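Local coordinates for protein (alpha-2u-globulin) (Rattus norvegicus, PDB 2A2U) that probably binds small hydrophobic ligands, among them a hyaline droplet inducer, in the cavity of a lipocalin beta-barrel, at residues Glu52-Ile64 / Leu71-Cys83. Sequence-based numbering, arbitrary orientation.
Sequences EENGSMRVFMQHI and LGFKFRIKENGEC
Ser56 O meets the methyl end of Ile77, CD1, at 3.5 Å. Past the type I turn from Gly55 to Arg58, Val59 CB touches Phe75 CD2 at 3.6 Å. Phe60 and Arg76 form a hydrogen-bonded antiparallel pair, Phe60 N reaching Arg76 O at 2.9 Å and Arg76 N returning to Phe60 O. Met61 doubles back: a chain bent at chi2 (55°) and chi3 brings SD to the edge of the Phe73 ring, a Met-aromatic contact 3.8 Å from CD2, while CE packs on Phe75 CB. A classic beta bulge follows, Gln62 and His63 both facing Lys74, whose O takes a weak bond from Gln62 N and a straighter one from His63 N at 3.1 Å. Gln62 CD packs on Arg76 CG at 3.7 Å, but its OE1 is modelled doubtfully close to the guanidinium; an alanine in place of Arg76 would probably strip the Gln62 side chain of packing on that flank and cost Glu85 a long, weak ion pair. Ile64 lies alongside Phe73, CD1 3.7 Å from CE2. The two strands form a hairpin of the lipocalin barrel, between strands 36-44 and 83-92; Trp38 touches Met61 and Ile64, whereas Lys74 NZ leaves the hairpin for a salt bridge to Asp65 of the second subunit.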
# COMPACT_ATOMS: atom_id res chain seq x y z
N GLU A 52 -10.62 -4.53 24.16
CA GLU A 52 -9.96 -4.90 25.41
C GLU A 52 -8.47 -5.04 25.20
O GLU A 52 -7.98 -4.86 24.08
CB GLU A 52 -10.50 -6.22 25.94
CG GLU A 52 -11.82 -6.09 26.66
CD GLU A 52 -12.53 -7.41 26.82
OE1 GLU A 52 -11.89 -8.47 26.66
OE2 GLU A 52 -13.74 -7.40 27.10
N GLU A 53 -7.75 -5.35 26.28
CA GLU A 53 -6.30 -5.54 26.26
C GLU A 53 -5.96 -6.47 25.09
O GLU A 53 -6.66 -7.47 24.87
CB GLU A 53 -5.85 -6.18 27.58
CG GLU A 53 -4.36 -6.49 27.67
CD GLU A 53 -3.52 -5.32 28.14
OE1 GLU A 53 -4.07 -4.33 28.63
OE2 GLU A 53 -2.28 -5.40 28.04
N ASN A 54 -4.93 -6.12 24.33
CA ASN A 54 -4.49 -6.90 23.17
C ASN A 54 -5.49 -6.90 21.99
O ASN A 54 -5.32 -7.65 21.03
CB ASN A 54 -4.13 -8.34 23.57
CG ASN A 54 -2.85 -8.41 24.40
OD1 ASN A 54 -1.80 -7.91 23.99
ND2 ASN A 54 -2.92 -9.08 25.55
N GLY A 55 -6.53 -6.07 22.07
CA GLY A 55 -7.51 -5.98 21.00
C GLY A 55 -6.97 -5.07 19.92
O GLY A 55 -6.38 -4.04 20.21
N SER A 56 -7.18 -5.45 18.66
CA SER A 56 -6.69 -4.66 17.53
C SER A 56 -7.30 -3.27 17.45
O SER A 56 -6.67 -2.35 16.95
CB SER A 56 -6.96 -5.39 16.22
OG SER A 56 -8.35 -5.42 15.93
N MET A 57 -8.54 -3.12 17.93
CA MET A 57 -9.21 -1.83 17.87
C MET A 57 -8.92 -0.91 19.06
O MET A 57 -9.31 0.26 19.05
CB MET A 57 -10.72 -2.03 17.68
CG MET A 57 -11.10 -2.75 16.39
SD MET A 57 -10.42 -1.99 14.89
CE MET A 57 -10.36 -3.47 13.80
N ARG A 58 -8.24 -1.43 20.09
CA ARG A 58 -7.88 -0.60 21.24
C ARG A 58 -6.66 0.22 20.83
O ARG A 58 -5.53 -0.10 21.20
CB ARG A 58 -7.55 -1.45 22.47
CG ARG A 58 -7.11 -0.61 23.68
CD ARG A 58 -6.65 -1.45 24.85
NE ARG A 58 -7.71 -1.70 25.81
CZ ARG A 58 -7.72 -1.23 27.06
NH1 ARG A 58 -6.71 -0.49 27.50
NH2 ARG A 58 -8.74 -1.51 27.87
N VAL A 59 -6.89 1.25 20.03
CA VAL A 59 -5.81 2.10 19.54
C VAL A 59 -5.75 3.42 20.28
O VAL A 59 -6.77 4.00 20.65
CB VAL A 59 -5.91 2.36 18.01
CG1 VAL A 59 -6.10 1.05 17.26
CG2 VAL A 59 -7.03 3.34 17.69
N PHE A 60 -4.52 3.90 20.49
CA PHE A 60 -4.28 5.14 21.18
C PHE A 60 -3.86 6.20 20.17
O PHE A 60 -2.69 6.32 19.81
CB PHE A 60 -3.20 4.92 22.24
CG PHE A 60 -3.48 3.76 23.15
CD1 PHE A 60 -4.71 3.64 23.79
CD2 PHE A 60 -2.52 2.78 23.36
CE1 PHE A 60 -4.98 2.57 24.63
CE2 PHE A 60 -2.79 1.69 24.20
CZ PHE A 60 -4.03 1.59 24.83
N MET A 61 -4.83 6.96 19.70
CA MET A 61 -4.62 7.99 18.70
C MET A 61 -3.59 9.02 19.14
O MET A 61 -3.37 9.23 20.33
CB MET A 61 -5.95 8.67 18.39
CG MET A 61 -5.97 9.55 17.14
SD MET A 61 -5.43 8.70 15.60
CE MET A 61 -6.28 7.03 15.86
N GLN A 62 -2.95 9.66 18.16
CA GLN A 62 -1.94 10.67 18.41
C GLN A 62 -2.10 11.91 17.54
O GLN A 62 -2.05 13.03 18.03
CB GLN A 62 -0.55 10.12 18.18
CG GLN A 62 -0.17 8.94 19.02
CD GLN A 62 1.26 8.54 18.78
OE1 GLN A 62 1.95 8.10 19.68
NE2 GLN A 62 1.72 8.71 17.55
N HIS A 63 -2.28 11.70 16.24
CA HIS A 63 -2.40 12.81 15.31
C HIS A 63 -3.18 12.40 14.07
O HIS A 63 -3.16 11.25 13.68
CB HIS A 63 -0.98 13.24 14.89
CG HIS A 63 -0.93 14.46 14.03
ND1 HIS A 63 -0.79 15.73 14.56
CD2 HIS A 63 -1.00 14.62 12.69
CE1 HIS A 63 -0.76 16.61 13.57
NE2 HIS A 63 -0.89 15.96 12.43
N ILE A 64 -3.91 13.36 13.49
CA ILE A 64 -4.68 13.13 12.28
C ILE A 64 -4.20 14.13 11.23
O ILE A 64 -4.14 15.33 11.50
CB ILE A 64 -6.19 13.35 12.51
CG1 ILE A 64 -6.77 12.22 13.36
CG2 ILE A 64 -6.93 13.43 11.16
CD1 ILE A 64 -8.26 12.33 13.58
N LEU A 71 -7.33 10.73 4.80
CA LEU A 71 -6.93 11.12 6.14
C LEU A 71 -5.82 10.18 6.62
O LEU A 71 -5.90 8.98 6.41
CB LEU A 71 -8.11 11.00 7.10
CG LEU A 71 -9.28 11.95 6.94
CD1 LEU A 71 -10.40 11.54 7.89
CD2 LEU A 71 -8.84 13.39 7.20
N GLY A 72 -4.79 10.73 7.25
CA GLY A 72 -3.72 9.90 7.76
C GLY A 72 -3.91 9.81 9.26
O GLY A 72 -4.26 10.80 9.88
N PHE A 73 -3.66 8.65 9.84
CA PHE A 73 -3.81 8.48 11.27
C PHE A 73 -2.53 7.92 11.87
O PHE A 73 -2.12 6.82 11.52
CB PHE A 73 -4.95 7.51 11.58
CG PHE A 73 -6.31 8.01 11.20
CD1 PHE A 73 -6.78 7.89 9.90
CD2 PHE A 73 -7.14 8.60 12.16
CE1 PHE A 73 -8.05 8.34 9.55
CE2 PHE A 73 -8.41 9.06 11.82
CZ PHE A 73 -8.87 8.93 10.51
N LYS A 74 -1.90 8.68 12.76
CA LYS A 74 -0.70 8.20 13.44
C LYS A 74 -1.15 7.85 14.84
O LYS A 74 -1.64 8.71 15.56
CB LYS A 74 0.38 9.27 13.49
CG LYS A 74 1.61 8.77 14.17
CD LYS A 74 2.74 9.71 13.97
CE LYS A 74 3.44 9.94 15.28
NZ LYS A 74 4.69 10.73 15.12
N PHE A 75 -0.99 6.59 15.24
CA PHE A 75 -1.44 6.15 16.55
C PHE A 75 -0.54 5.06 17.11
O PHE A 75 0.30 4.53 16.40
CB PHE A 75 -2.85 5.60 16.44
CG PHE A 75 -2.94 4.39 15.57
CD1 PHE A 75 -2.97 4.52 14.18
CD2 PHE A 75 -2.95 3.11 16.11
CE1 PHE A 75 -3.00 3.40 13.35
CE2 PHE A 75 -2.98 1.97 15.29
CZ PHE A 75 -3.00 2.12 13.90
N ARG A 76 -0.75 4.73 18.38
CA ARG A 76 0.04 3.69 19.04
C ARG A 76 -0.83 2.53 19.44
O ARG A 76 -2.04 2.69 19.65
CB ARG A 76 0.75 4.23 20.27
CG ARG A 76 1.92 5.10 19.96
CD ARG A 76 3.02 4.92 20.97
NE ARG A 76 3.86 6.11 21.03
CZ ARG A 76 3.57 7.19 21.75
NH1 ARG A 76 2.46 7.23 22.47
NH2 ARG A 76 4.36 8.25 21.69
N ILE A 77 -0.22 1.37 19.56
CA ILE A 77 -0.94 0.18 19.94
C ILE A 77 -0.01 -0.73 20.72
O ILE A 77 1.16 -0.87 20.37
CB ILE A 77 -1.53 -0.53 18.70
CG1 ILE A 77 -2.41 -1.68 19.13
CG2 ILE A 77 -0.43 -1.01 17.78
CD1 ILE A 77 -3.31 -2.18 18.04
N LYS A 78 -0.50 -1.28 21.81
CA LYS A 78 0.29 -2.16 22.66
C LYS A 78 0.16 -3.59 22.17
O LYS A 78 -0.84 -4.26 22.43
CB LYS A 78 -0.21 -2.05 24.09
CG LYS A 78 0.86 -2.10 25.13
CD LYS A 78 0.22 -1.93 26.49
CE LYS A 78 1.24 -1.63 27.57
NZ LYS A 78 0.56 -1.42 28.88
N GLU A 79 1.16 -4.04 21.42
CA GLU A 79 1.18 -5.40 20.89
C GLU A 79 2.15 -6.16 21.78
O GLU A 79 3.36 -5.94 21.71
CB GLU A 79 1.69 -5.40 19.44
CG GLU A 79 1.00 -4.40 18.51
CD GLU A 79 1.85 -4.10 17.28
OE1 GLU A 79 3.05 -4.41 17.28
OE2 GLU A 79 1.31 -3.53 16.31
N ASN A 80 1.61 -7.00 22.67
CA ASN A 80 2.42 -7.80 23.59
C ASN A 80 3.28 -6.94 24.51
O ASN A 80 4.51 -7.05 24.51
CB ASN A 80 3.28 -8.81 22.82
CG ASN A 80 2.44 -9.75 21.98
OD1 ASN A 80 1.60 -10.47 22.51
ND2 ASN A 80 2.66 -9.73 20.68
N GLY A 81 2.62 -6.09 25.29
CA GLY A 81 3.30 -5.23 26.23
C GLY A 81 4.29 -4.28 25.59
O GLY A 81 5.20 -3.78 26.26
N GLU A 82 4.15 -4.05 24.29
CA GLU A 82 5.06 -3.15 23.60
C GLU A 82 4.33 -2.22 22.67
O GLU A 82 3.67 -2.64 21.72
CB GLU A 82 6.16 -3.94 22.90
CG GLU A 82 6.99 -4.75 23.88
CD GLU A 82 8.35 -5.13 23.38
OE1 GLU A 82 8.59 -5.06 22.16
OE2 GLU A 82 9.20 -5.50 24.21
N CYS A 83 4.39 -0.94 23.02
CA CYS A 83 3.75 0.11 22.27
C CYS A 83 4.38 0.33 20.91
O CYS A 83 5.46 0.92 20.80
CB CYS A 83 3.80 1.39 23.08
SG CYS A 83 2.80 1.26 24.61
O HOH W 1 -3.67 -2.04 22.41